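UspA1 (Moraxella catarrhalis, PDB 3NTN) is a trimeric autotransporter adhesin of the bacterial outer membrane that probably attaches the cell to host fibronectin and the receptor CEACAM1. Local coordinates at residues E7-G12 with N17-R22; D66-L71 with N75-E80; E80-I85 with N89-G94; H119-K124 with K160-V165; G170-T175 with G182-A187. All blocks are in the same frame, centred on the assembly; numbering follows the deposited sequence. Where two conformers were deposited one is given.

The five contacts follow one another from the head tip to the start of the stalk. Interactions 1, 2 and 3 each join two opposed strands within a coil of the beta roll, and all reach the same long parallel sheet. Interactions 2 and 3 belong to adjacent coils, share Glu-80 and have centres about 5 Å apart; between them Glu-78 N lies 2.7 Å from Val-91 O. Interaction 1 lies about 19 Å, centre to centre, from interaction 2. Interaction 4 ties the last part of the head to the neck, and interaction 5, its centre about 23 Å further on, binds the neck to the stalk helix. The nickel site, at His-216 and His-220, involves none of these segments.

Interaction 1: residues E7-G12 with N17-R22; sequences ENSTVG and NQAKGR
Val-11 and Ala-19 make a small apolar contact across the inside of the N-terminal coil of the modelled beta roll, where segments 7-12 and 17-22 run in nearly opposite directions. With Val-11 CG1 anti to the backbone N (chi1 -174°), the two methyls are set against successive inward-pointing residues of the facing segment. CG1 rests on Asn-17 CB at 3.6 Å, while CG2 meets Ala-19 CB at 3.8 Å. Two residues before Val-11, on the same segment, Ser-9 CB comes within 3.9 Å of Ala-19 CB; the Ser-9 hydroxyl is hydrogen-bonded to Ile-6 O. The amide of Asn-17 turns along the roll instead: its ND2 is bonded to Gly-13 O and Gly-29 O and its OD1 to Asn-32 N, which links this coil to the next.

At the other end of the contact, Glu-7 and Arg-22 lie alongside one another and point the same way. Their aliphatic parts touch, Glu-7 CB standing 3.7 Å from Arg-22 CG. The charged ends are nearly perpendicular, with planes 81° apart, and Glu-7 OE2 is 4.5 Å from Arg-22 NH1, too far for a salt bridge. The two segments are therefore held against each other mainly by van der Waals contact, and any attraction between the charges of these exposed side chains is probably weak, whereas the hydrogen bonds of Asn-17 to Gly-29 and Asn-32 pass to the next coil.

Interaction 2: residues D66-L71 with N75-E80; sequences DNAVAL and NTIEGE
Ile-77 and the pair Ala-68 and Ala-70 fill the interior of one coil of the left-handed parallel beta roll that characterises YadA-like adhesin heads. Strands 69-71 and 75-77 form the two facing sides of the coil, their axes 6.7 Å apart at closest and antiparallel at 170°. Placed anti to the backbone N, Ile-77 CG2 comes down on Ala-68 CB at 3.6 Å. The other branch reaches toward Ala-70, CD1 lying 3.7 Å from Ala-70 CB, although the exact position of this terminal methyl is doubtful. Next to it, Asn-75 CB meets Ala-70 CB at 3.9 Å, so small alanines on one side receive larger side chains from the other. The amide of Asn-75 is buried and bonded along the roll: ND2 gives a hydrogen bond to Gly-86 O, OD1 accepts one from Asn-89 ND2, and the backbone N of Asn-75 is bonded to Asn-61 OD1. Equivalent asparagines thus form a row through successive coils.

At the solvent end, the carboxylates of Asp-66 and Glu-80 lie side by side, OD1 of the former 3.6 Å from OE2 of the latter. Their mutual repulsion could favour protonation of one, while Asp-66 OD2 accepts from the main-chain N of Lys-52. Around this coil, strand 83-85 packs against Ile-77 and Asn-75, strand 62-63 against Ala-68 and Ala-70, and on the other face of strand 69-71 Leu-71 meets Leu-71 of a second subunit and Phe-55 of the third.

Interaction 3: residues E80-I85 with N89-G94; sequences ENSVAI and NTVKKG
Ser-82 and Val-91 supply the closest van der Waals contact across this coil of the beta roll, in which segments 80-85 and 89-94 face each other in opposite directions. Val-91 CG1, anti to its own main-chain nitrogen (chi1 178°), reaches over to the serine and stands 3.5 Å from Ser-82 OG and 3.9 Å from Ser-82 CB. A second contact is between Ala-84 CB and Asn-89 CB, 4.1 Å apart. Both are slight, and strands 75-77 and 99-101 complete the packing, Ile-77 touching Ser-82 and Ala-84, Ile-100 touching Asn-89 and Val-91.

The hydrogen bonds run elsewhere. Ser-82 OG donates to Glu-80 O at 3.2 Å, from well above the carbonyl plane (55° out of it), and also accepts from Val-98 N, so a buried hydroxyl joins its own turn to the next coil. Asn-89 is gripped likewise along the roll, ND2 by Gly-102 O and OD1 by Thr-105 OG1, in addition to its link with Asn-75.

A water also bridges the two segments. It accepts from Glu-80 N at 3.0 Å and, weakly, from Gly-94 N at 3.4 Å, linking their ends where they diverge.

Chemically, this is a slight contact of small side chains, with a hydroxyl and an amide set beside methyl and methylene groups, their buried polar atoms satisfied by their own turn and by adjacent coils.

Interaction 4: residues H119-K124 with K160-V165; sequences HNTAGK and KERQIV. With SO4 (sulfate ion), chain G.
Arg-162 reaches from the neck of this trimeric autotransporter adhesin back to His-119, in the loop that leaves the beta-roll head of the same chain. Its CB points toward that loop, and with CG beside the backbone N (chi1 -75°) the chain runs fully extended through CD to NE. Arg-162 also packs on Gly-113 of the third subunit. NE is bonded to Asn-150 O, also of the third subunit. Beyond it the guanidinium meets His-119 O end-on with two nitrogens. NH2 gives the straighter bond, 2.8 Å long with an N-H...O angle of 157°, in the carbonyl plane and on a lone pair of His-119 O; NH1 reaches the same oxygen at 3.1 Å, tilted from that plane, and is also bonded to Val-155 O. This buried cation thus ties together head, neck and a neighbouring subunit, and the several bonds fix its rotation.

Nearer the surface, the aliphatic chain of Lys-160 passes Asn-120, CD being 4.0 Å from ND2. Further along the loop, the bent chain of Lys-124 holds a sulfate, probably from the crystallisation liquor, through a 3.0 Å hydrogen bond from NZ to O1.

Interaction 5: residues G170-T175 with G182-A187; sequences GEISDT and GSQLHA
Gln-184 and Gly-170 are joined by a pair of hydrogen bonds in which the side-chain amide of the glutamine reads both main-chain polar groups of the glycine. Gln-184 NE2 donates to Gly-170 O at 2.7 Å, nearly straight at 165°, with the acceptor in the amide plane and the donor on a lone pair of the carbonyl. In return Gly-170 N donates to Gln-184 OE1 at 2.9 Å and 162°, from somewhat outside the plane of the side-chain carbonyl. The same OE1 also accepts from Asn-181 N, just ahead of the helix. Three bonds therefore grip a buried amide and leave its orientation in little doubt. An extended side chain beyond CG carries this amide from the helix to the loop.

Within the loop, Ser-173 OG donates at 3.0 Å to Glu-171 OE2, on the anti lone pair, which holds that carboxylate against its own segment.

Packing follows. Ile-172 slides past Gln-184 in the opposite direction, and its CD1 lies only 3.2 Å from Gln-184 NE2, with CG1 at 3.6 Å. The isoleucine thus lies against the amide nitrogen next to the bond to Gly-170. Ile-172 also meets Leu-185 of the third subunit, while Gln-184 packs on Phe-142 of the second subunit and Leu-185 on its counterpart in the third.

Segment 182-187 opens the long helix 182-217. Its glutamine belongs to the DAVNGSQL sequence typical of the necks of YadA-like adhesins, where the head chain passes into the trimeric coiled-coil stalk.

Interaction 1: residues E7-G12 with N17-R22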
# COMPACT_ATOMS: atom_id res chain seq x y z
N GLU B 7 20.62 -35.25 -7.53
CA GLU B 7 21.77 -34.37 -7.40
C GLU B 7 21.48 -33.29 -6.37
O GLU B 7 20.47 -32.58 -6.45
CB GLU B 7 22.09 -33.70 -8.73
CG GLU B 7 23.57 -33.49 -8.99
CD GLU B 7 23.83 -32.95 -10.38
OE1 GLU B 7 24.61 -33.59 -11.15
OE2 GLU B 7 23.23 -31.90 -10.71
N ASN B 8 22.38 -33.23 -5.39
CA ASN B 8 22.45 -32.16 -4.40
C ASN B 8 21.16 -31.93 -3.62
O ASN B 8 20.91 -30.81 -3.16
CB ASN B 8 22.96 -30.86 -5.04
CG ASN B 8 24.35 -31.02 -5.65
OD1 ASN B 8 25.24 -31.61 -5.04
ND2 ASN B 8 24.53 -30.48 -6.86
N SER B 9 20.35 -32.98 -3.47
CA SER B 9 19.16 -32.85 -2.63
C SER B 9 19.41 -33.15 -1.12
O SER B 9 20.28 -33.96 -0.75
CB SER B 9 17.97 -33.61 -3.22
OG SER B 9 18.09 -35.00 -3.04
N THR B 10 18.68 -32.43 -0.26
CA THR B 10 18.90 -32.47 1.19
C THR B 10 17.59 -32.54 1.97
O THR B 10 16.71 -31.69 1.80
CB THR B 10 19.75 -31.25 1.69
OG1 THR B 10 21.01 -31.23 1.01
CG2 THR B 10 20.00 -31.27 3.22
N VAL B 11 17.48 -33.59 2.80
CA VAL B 11 16.63 -33.68 4.02
C VAL B 11 17.68 -34.09 5.08
O VAL B 11 18.22 -35.18 5.01
CB VAL B 11 15.62 -34.84 3.89
CG1 VAL B 11 14.65 -34.84 5.09
CG2 VAL B 11 14.90 -34.82 2.52
N GLY B 12 18.01 -33.27 6.08
CA GLY B 12 17.23 -32.25 6.73
C GLY B 12 17.12 -32.99 8.06
O GLY B 12 18.05 -33.03 8.88
N ASN B 17 9.61 -36.57 4.82
CA ASN B 17 10.07 -35.45 4.01
C ASN B 17 10.71 -35.93 2.74
O ASN B 17 11.34 -36.95 2.72
CB ASN B 17 11.04 -34.57 4.80
CG ASN B 17 10.37 -33.86 5.94
OD1 ASN B 17 9.24 -33.37 5.81
ND2 ASN B 17 11.04 -33.80 7.08
N GLN B 18 10.56 -35.19 1.65
CA GLN B 18 11.07 -35.66 0.38
C GLN B 18 11.71 -34.49 -0.32
O GLN B 18 11.09 -33.46 -0.48
CB GLN B 18 9.93 -36.25 -0.48
CG GLN B 18 9.53 -37.70 -0.12
CD GLN B 18 8.13 -38.09 -0.65
OE1 GLN B 18 7.97 -39.06 -1.41
NE2 GLN B 18 7.11 -37.32 -0.23
N ALA B 19 12.96 -34.62 -0.75
CA ALA B 19 13.60 -33.59 -1.55
C ALA B 19 13.84 -34.22 -2.92
O ALA B 19 14.93 -34.65 -3.24
CB ALA B 19 14.87 -33.15 -0.91
N LYS B 20 12.78 -34.33 -3.71
CA LYS B 20 12.85 -35.02 -5.02
C LYS B 20 13.45 -34.15 -6.14
O LYS B 20 13.88 -34.69 -7.15
CB LYS B 20 11.46 -35.51 -5.44
CG LYS B 20 10.81 -36.47 -4.46
CD LYS B 20 9.32 -36.61 -4.69
CE LYS B 20 8.88 -38.07 -4.58
NZ LYS B 20 7.41 -38.25 -4.81
N GLY B 21 13.45 -32.83 -5.98
CA GLY B 21 13.94 -31.94 -7.05
C GLY B 21 15.45 -31.87 -6.99
O GLY B 21 16.03 -31.92 -5.89
N ARG B 22 16.10 -31.79 -8.16
CA ARG B 22 17.53 -31.44 -8.21
C ARG B 22 17.84 -30.17 -7.40
O ARG B 22 17.12 -29.19 -7.54
CB ARG B 22 17.95 -31.24 -9.67
CG ARG B 22 19.44 -31.33 -9.91
CD ARG B 22 19.82 -31.62 -11.39
NE ARG B 22 19.08 -30.82 -12.39
CZ ARG B 22 19.27 -29.53 -12.63
NH1 ARG B 22 20.19 -28.84 -11.95
NH2 ARG B 22 18.53 -28.92 -13.55

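Interaction 2: residues D66-L71 with N75-E80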
# COMPACT_ATOMS: atom_id res chain seq x y z
N ASP B 66 6.98 -21.34 -10.70
CA ASP B 66 8.35 -20.90 -10.65
C ASP B 66 8.48 -19.67 -9.73
O ASP B 66 7.65 -18.78 -9.76
CB ASP B 66 8.91 -20.67 -12.04
CG ASP B 66 8.96 -21.96 -12.88
OD1 ASP B 66 9.15 -21.83 -14.11
OD2 ASP B 66 8.82 -23.10 -12.31
N ASN B 67 9.51 -19.69 -8.88
CA ASN B 67 9.86 -18.55 -7.97
C ASN B 67 8.79 -18.17 -6.94
O ASN B 67 8.90 -17.15 -6.27
CB ASN B 67 10.35 -17.31 -8.74
CG ASN B 67 11.28 -17.66 -9.89
OD1 ASN B 67 12.26 -18.42 -9.73
ND2 ASN B 67 10.98 -17.12 -11.07
N ALA B 68 7.80 -19.03 -6.77
CA ALA B 68 6.75 -18.86 -5.76
C ALA B 68 7.35 -18.73 -4.38
O ALA B 68 8.29 -19.43 -4.04
CB ALA B 68 5.71 -20.04 -5.81
N VAL B 69 6.78 -17.84 -3.58
CA VAL B 69 7.13 -17.71 -2.16
C VAL B 69 5.80 -17.86 -1.45
O VAL B 69 4.83 -17.13 -1.74
CB VAL B 69 7.78 -16.32 -1.85
CG1 VAL B 69 7.93 -16.10 -0.32
CG2 VAL B 69 9.09 -16.19 -2.54
N ALA B 70 5.73 -18.84 -0.53
CA ALA B 70 4.48 -19.11 0.18
C ALA B 70 4.88 -19.33 1.64
O ALA B 70 5.50 -20.34 2.01
CB ALA B 70 3.79 -20.33 -0.39
N LEU B 71 4.55 -18.37 2.49
CA LEU B 71 5.14 -18.37 3.81
C LEU B 71 4.04 -18.11 4.82
O LEU B 71 3.44 -17.05 4.80
CB LEU B 71 6.25 -17.30 3.83
CG LEU B 71 7.02 -16.86 5.08
CD1 LEU B 71 7.60 -18.04 5.85
CD2 LEU B 71 8.15 -15.86 4.68
N ASN B 75 -0.95 -20.87 2.32
CA ASN B 75 -0.71 -20.09 1.12
C ASN B 75 -0.50 -21.02 -0.08
O ASN B 75 0.45 -21.80 -0.08
CB ASN B 75 0.47 -19.19 1.32
CG ASN B 75 0.25 -18.23 2.47
OD1 ASN B 75 -0.47 -17.24 2.33
ND2 ASN B 75 0.85 -18.53 3.64
N THR B 76 -1.41 -20.97 -1.05
CA THR B 76 -1.30 -21.76 -2.28
C THR B 76 -0.91 -20.84 -3.45
O THR B 76 -1.67 -19.93 -3.80
CB THR B 76 -2.64 -22.41 -2.64
OG1 THR B 76 -3.16 -23.18 -1.52
CG2 THR B 76 -2.49 -23.30 -3.91
N ILE B 77 0.26 -21.09 -4.06
CA ILE B 77 0.67 -20.34 -5.24
C ILE B 77 0.85 -21.25 -6.43
O ILE B 77 1.68 -22.13 -6.39
CB ILE B 77 1.97 -19.62 -5.03
CG1 ILE B 77 1.79 -18.58 -3.93
CG2 ILE B 77 2.32 -18.88 -6.26
CD1 ILE B 77 3.04 -18.22 -3.37
N GLU B 78 0.06 -21.04 -7.48
CA GLU B 78 0.11 -21.86 -8.66
C GLU B 78 0.31 -20.95 -9.89
O GLU B 78 0.14 -21.39 -10.99
CB GLU B 78 -1.16 -22.72 -8.76
CG GLU B 78 -1.22 -23.96 -7.82
CD GLU B 78 -2.68 -24.42 -7.44
OE1 GLU B 78 -3.69 -23.73 -7.79
OE2 GLU B 78 -2.79 -25.48 -6.75
N GLY B 79 0.67 -19.69 -9.68
CA GLY B 79 0.82 -18.74 -10.80
C GLY B 79 2.24 -18.22 -10.77
O GLY B 79 2.76 -17.99 -9.68
N GLU B 80 2.90 -18.12 -11.92
CA GLU B 80 4.31 -17.71 -11.91
C GLU B 80 4.61 -16.36 -11.18
O GLU B 80 3.77 -15.44 -11.14
CB GLU B 80 4.87 -17.71 -13.31
CG GLU B 80 4.91 -19.08 -14.00
CD GLU B 80 5.98 -19.14 -15.11
OE1 GLU B 80 6.53 -18.06 -15.43
OE2 GLU B 80 6.28 -20.26 -15.65

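Interaction 3: residues E80-I85 with N89-G94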
# COMPACT_ATOMS: atom_id res chain seq x y z
N GLU B 80 2.90 -18.12 -11.92
CA GLU B 80 4.31 -17.71 -11.91
C GLU B 80 4.61 -16.36 -11.18
O GLU B 80 3.77 -15.44 -11.14
CB GLU B 80 4.87 -17.71 -13.31
CG GLU B 80 4.91 -19.08 -14.00
CD GLU B 80 5.98 -19.14 -15.11
OE1 GLU B 80 6.53 -18.06 -15.43
OE2 GLU B 80 6.28 -20.26 -15.65
N ASN B 81 5.80 -16.29 -10.56
CA ASN B 81 6.37 -15.04 -10.03
C ASN B 81 5.43 -14.36 -9.04
O ASN B 81 5.27 -13.15 -9.01
CB ASN B 81 6.85 -14.13 -11.19
CG ASN B 81 7.99 -14.78 -12.02
OD1 ASN B 81 8.87 -15.41 -11.46
ND2 ASN B 81 7.96 -14.62 -13.35
N SER B 82 4.79 -15.18 -8.22
CA SER B 82 3.84 -14.71 -7.26
C SER B 82 4.34 -15.01 -5.89
O SER B 82 5.19 -15.91 -5.72
CB SER B 82 2.49 -15.40 -7.47
OG SER B 82 1.90 -14.88 -8.61
N VAL B 83 3.81 -14.25 -4.92
CA VAL B 83 4.18 -14.33 -3.49
C VAL B 83 2.89 -14.34 -2.66
O VAL B 83 1.97 -13.61 -2.95
CB VAL B 83 5.07 -13.10 -3.14
CG1 VAL B 83 5.32 -12.95 -1.61
CG2 VAL B 83 6.38 -13.18 -3.92
N ALA B 84 2.82 -15.18 -1.63
CA ALA B 84 1.78 -15.04 -0.60
C ALA B 84 2.40 -15.24 0.77
O ALA B 84 2.95 -16.31 1.06
CB ALA B 84 0.71 -16.07 -0.79
N ILE B 85 2.25 -14.24 1.65
CA ILE B 85 2.76 -14.35 2.98
C ILE B 85 1.60 -14.03 3.88
O ILE B 85 0.94 -13.01 3.68
CB ILE B 85 3.93 -13.39 3.21
CG1 ILE B 85 5.09 -13.74 2.24
CG2 ILE B 85 4.45 -13.40 4.73
CD1 ILE B 85 6.19 -12.68 2.22
N ASN B 89 -4.39 -17.85 1.58
CA ASN B 89 -4.33 -17.03 0.39
C ASN B 89 -4.13 -18.02 -0.78
O ASN B 89 -3.56 -19.10 -0.58
CB ASN B 89 -3.18 -16.02 0.45
CG ASN B 89 -3.25 -15.09 1.68
OD1 ASN B 89 -4.26 -14.43 1.92
ND2 ASN B 89 -2.15 -15.03 2.44
N THR B 90 -4.64 -17.70 -1.97
CA THR B 90 -4.49 -18.57 -3.13
C THR B 90 -4.23 -17.71 -4.36
O THR B 90 -4.95 -16.74 -4.56
CB THR B 90 -5.77 -19.38 -3.42
OG1 THR B 90 -6.11 -20.18 -2.27
CG2 THR B 90 -5.59 -20.27 -4.69
N VAL B 91 -3.20 -18.08 -5.16
CA VAL B 91 -2.95 -17.53 -6.52
C VAL B 91 -3.03 -18.71 -7.47
O VAL B 91 -2.30 -19.66 -7.31
CB VAL B 91 -1.52 -16.81 -6.64
CG1 VAL B 91 -1.22 -16.27 -8.10
CG2 VAL B 91 -1.39 -15.68 -5.64
N LYS B 92 -3.91 -18.66 -8.45
CA LYS B 92 -4.20 -19.81 -9.31
C LYS B 92 -3.34 -19.69 -10.56
O LYS B 92 -2.79 -18.63 -10.84
CB LYS B 92 -5.68 -19.83 -9.71
CG LYS B 92 -6.70 -20.17 -8.62
CD LYS B 92 -8.09 -20.41 -9.21
CE LYS B 92 -9.08 -20.82 -8.12
NZ LYS B 92 -10.43 -21.13 -8.68
N LYS B 93 -3.21 -20.79 -11.29
CA LYS B 93 -2.49 -20.87 -12.57
C LYS B 93 -3.06 -19.83 -13.53
O LYS B 93 -4.27 -19.75 -13.67
CB LYS B 93 -2.71 -22.29 -13.11
CG LYS B 93 -1.74 -22.79 -14.17
CD LYS B 93 -2.40 -23.88 -15.08
CE LYS B 93 -1.35 -24.47 -16.04
NZ LYS B 93 -1.88 -25.36 -17.10
N GLY B 94 -2.21 -19.04 -14.17
CA GLY B 94 -2.70 -17.92 -15.02
C GLY B 94 -3.09 -16.62 -14.28
O GLY B 94 -3.80 -15.76 -14.84
O HOH W 1 1.16 -18.96 -14.16

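Interaction 4: residues H119-K124 with K160-V165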
# COMPACT_ATOMS: atom_id res chain seq x y z
N HIS B 119 -6.00 -8.49 5.98
CA HIS B 119 -7.00 -9.53 6.28
C HIS B 119 -8.34 -9.23 5.60
O HIS B 119 -8.85 -8.09 5.64
CB HIS B 119 -7.18 -9.62 7.82
CG HIS B 119 -8.24 -10.56 8.27
ND1 HIS B 119 -9.31 -10.16 9.04
CD2 HIS B 119 -8.40 -11.89 8.07
CE1 HIS B 119 -10.09 -11.21 9.29
NE2 HIS B 119 -9.55 -12.27 8.71
N ASN B 120 -8.93 -10.27 5.00
CA ASN B 120 -10.18 -10.18 4.25
C ASN B 120 -10.08 -9.30 3.00
O ASN B 120 -11.05 -8.73 2.52
CB ASN B 120 -11.31 -9.62 5.13
CG ASN B 120 -11.75 -10.56 6.17
OD1 ASN B 120 -11.60 -11.76 6.04
ND2 ASN B 120 -12.33 -10.01 7.24
N THR B 121 -8.90 -9.16 2.46
CA THR B 121 -8.72 -8.28 1.32
C THR B 121 -9.15 -8.95 -0.00
O THR B 121 -8.82 -10.10 -0.24
CB THR B 121 -7.29 -7.72 1.30
OG1 THR B 121 -7.19 -6.76 2.37
CG2 THR B 121 -6.97 -7.00 -0.02
N ALA B 122 -9.92 -8.24 -0.85
CA ALA B 122 -10.25 -8.78 -2.17
C ALA B 122 -9.55 -8.09 -3.36
O ALA B 122 -9.37 -6.87 -3.37
CB ALA B 122 -11.78 -8.81 -2.39
N GLY B 123 -9.17 -8.91 -4.36
CA GLY B 123 -8.65 -8.46 -5.65
C GLY B 123 -9.78 -7.82 -6.45
O GLY B 123 -10.97 -8.17 -6.30
N LYS B 124 -9.40 -6.88 -7.32
CA LYS B 124 -10.38 -6.17 -8.17
C LYS B 124 -9.76 -5.86 -9.51
O LYS B 124 -8.59 -5.48 -9.59
CB LYS B 124 -10.79 -4.86 -7.48
CG LYS B 124 -12.23 -4.42 -7.76
CD LYS B 124 -12.54 -3.20 -6.91
CE LYS B 124 -13.41 -2.22 -7.66
NZ LYS B 124 -14.24 -1.54 -6.65
N LYS B 160 -15.98 -3.80 3.69
CA LYS B 160 -14.93 -3.84 4.72
C LYS B 160 -13.72 -3.09 4.24
O LYS B 160 -12.62 -3.69 4.16
CB LYS B 160 -14.54 -5.30 5.04
CG LYS B 160 -15.39 -5.94 6.14
CD LYS B 160 -15.27 -7.46 6.14
CE LYS B 160 -16.41 -8.09 6.93
NZ LYS B 160 -16.50 -9.56 6.71
N GLU B 161 -13.92 -1.82 3.88
CA GLU B 161 -12.83 -0.98 3.31
C GLU B 161 -11.83 -0.53 4.41
O GLU B 161 -12.16 -0.59 5.59
CB GLU B 161 -13.40 0.25 2.56
CG GLU B 161 -14.23 -0.08 1.31
CD GLU B 161 -15.67 -0.54 1.63
OE1 GLU B 161 -16.44 -0.82 0.70
OE2 GLU B 161 -16.02 -0.61 2.82
N ARG B 162 -10.62 -0.11 4.03
CA ARG B 162 -9.66 0.37 5.01
C ARG B 162 -9.19 1.76 4.65
O ARG B 162 -8.73 1.99 3.49
CB ARG B 162 -8.39 -0.50 5.14
CG ARG B 162 -8.53 -1.79 5.85
CD ARG B 162 -7.21 -2.55 6.00
NE ARG B 162 -7.49 -3.74 6.78
CZ ARG B 162 -7.78 -4.95 6.31
NH1 ARG B 162 -7.83 -5.21 5.01
NH2 ARG B 162 -8.05 -5.92 7.17
N GLN B 163 -9.21 2.65 5.65
CA GLN B 163 -8.58 3.95 5.50
C GLN B 163 -7.07 3.82 5.23
O GLN B 163 -6.41 2.91 5.73
CB GLN B 163 -8.84 4.78 6.74
CG GLN B 163 -10.33 5.16 6.94
CD GLN B 163 -10.55 5.94 8.21
OE1 GLN B 163 -10.10 5.52 9.28
NE2 GLN B 163 -11.23 7.10 8.11
N ILE B 164 -6.53 4.69 4.41
CA ILE B 164 -5.07 4.77 4.25
C ILE B 164 -4.58 6.00 5.00
O ILE B 164 -5.13 7.07 4.77
CB ILE B 164 -4.58 4.73 2.78
CG1 ILE B 164 -5.26 3.58 2.05
CG2 ILE B 164 -3.07 4.53 2.81
CD1 ILE B 164 -4.77 3.28 0.54
N VAL B 165 -3.64 5.86 5.93
CA VAL B 165 -3.33 6.96 6.85
C VAL B 165 -1.87 7.43 6.80
O VAL B 165 -0.99 6.69 6.29
CB VAL B 165 -3.70 6.62 8.32
CG1 VAL B 165 -5.24 6.28 8.48
CG2 VAL B 165 -2.78 5.55 8.90
S SO4 G . -16.66 -4.41 -6.28
O1 SO4 G . -16.50 -3.16 -5.53
O2 SO4 G . -17.25 -5.41 -5.38
O3 SO4 G . -17.43 -4.19 -7.53
O4 SO4 G . -15.36 -4.93 -6.72

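Interaction 5: residues G170-T175 with G182-A187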
# COMPACT_ATOMS: atom_id res chain seq x y z
N GLY B 170 -0.24 15.19 -1.99
CA GLY B 170 0.16 14.84 -3.36
C GLY B 170 0.23 16.06 -4.21
O GLY B 170 -0.46 17.05 -3.96
N GLU B 171 1.09 16.00 -5.23
CA GLU B 171 1.11 17.02 -6.24
C GLU B 171 -0.28 17.20 -6.90
O GLU B 171 -0.99 16.24 -7.16
CB GLU B 171 2.27 16.73 -7.23
CG GLU B 171 2.08 17.24 -8.61
CD GLU B 171 3.28 16.91 -9.58
OE1 GLU B 171 4.39 16.49 -9.13
OE2 GLU B 171 3.08 17.09 -10.80
N ILE B 172 -0.67 18.45 -7.11
CA ILE B 172 -1.96 18.79 -7.68
C ILE B 172 -1.71 19.56 -8.94
O ILE B 172 -1.33 20.75 -8.91
CB ILE B 172 -2.82 19.56 -6.68
CG1 ILE B 172 -3.22 18.60 -5.53
CG2 ILE B 172 -4.08 20.19 -7.39
CD1 ILE B 172 -3.92 19.31 -4.44
N SER B 173 -1.84 18.85 -10.06
CA SER B 173 -1.50 19.34 -11.39
C SER B 173 -2.23 18.42 -12.37
O SER B 173 -2.75 17.39 -11.99
CB SER B 173 -0.01 19.35 -11.65
OG SER B 173 0.49 18.06 -11.94
N ASP B 174 -2.30 18.83 -13.62
CA ASP B 174 -3.09 18.12 -14.59
C ASP B 174 -2.51 16.78 -14.97
O ASP B 174 -3.19 16.05 -15.68
CB ASP B 174 -3.43 18.98 -15.85
CG ASP B 174 -2.18 19.54 -16.57
OD1 ASP B 174 -1.02 19.25 -16.17
OD2 ASP B 174 -2.40 20.31 -17.56
N THR B 175 -1.29 16.44 -14.53
CA THR B 175 -0.76 15.13 -14.86
C THR B 175 -0.42 14.32 -13.64
O THR B 175 0.23 13.31 -13.78
CB THR B 175 0.51 15.17 -15.77
OG1 THR B 175 1.48 16.05 -15.18
CG2 THR B 175 0.17 15.61 -17.29
N GLY B 182 -6.89 14.10 2.83
CA GLY B 182 -8.13 14.83 3.20
C GLY B 182 -8.00 16.35 3.33
O GLY B 182 -8.97 17.07 3.14
N SER B 183 -6.81 16.83 3.64
CA SER B 183 -6.54 18.25 3.78
C SER B 183 -6.48 18.90 2.42
O SER B 183 -6.67 20.10 2.28
CB SER B 183 -5.24 18.47 4.54
OG SER B 183 -4.08 18.28 3.70
N GLN B 184 -6.23 18.12 1.38
CA GLN B 184 -6.21 18.70 0.05
C GLN B 184 -7.63 18.85 -0.48
O GLN B 184 -7.96 19.85 -1.09
CB GLN B 184 -5.32 17.87 -0.86
CG GLN B 184 -3.88 17.86 -0.33
CD GLN B 184 -2.97 17.13 -1.24
OE1 GLN B 184 -2.96 15.89 -1.23
NE2 GLN B 184 -2.23 17.88 -2.11
N LEU B 185 -8.48 17.86 -0.20
CA LEU B 185 -9.89 17.99 -0.51
C LEU B 185 -10.54 19.07 0.34
O LEU B 185 -11.35 19.84 -0.15
CB LEU B 185 -10.62 16.67 -0.35
CG LEU B 185 -12.10 16.61 -0.86
CD1 LEU B 185 -12.04 16.52 -2.38
CD2 LEU B 185 -12.82 15.41 -0.35
N HIS B 186 -10.16 19.12 1.61
CA HIS B 186 -10.63 20.21 2.52
C HIS B 186 -10.29 21.58 1.95
O HIS B 186 -11.16 22.44 1.91
CB HIS B 186 -10.01 20.11 3.92
CG HIS B 186 -10.55 21.13 4.88
ND1 HIS B 186 -11.63 20.87 5.71
CD2 HIS B 186 -10.18 22.40 5.13
CE1 HIS B 186 -11.88 21.94 6.44
NE2 HIS B 186 -11.03 22.89 6.09
N ALA B 187 -9.04 21.76 1.53
CA ALA B 187 -8.64 23.05 0.98
C ALA B 187 -9.49 23.45 -0.22
O ALA B 187 -10.01 24.54 -0.25
CB ALA B 187 -7.08 23.14 0.67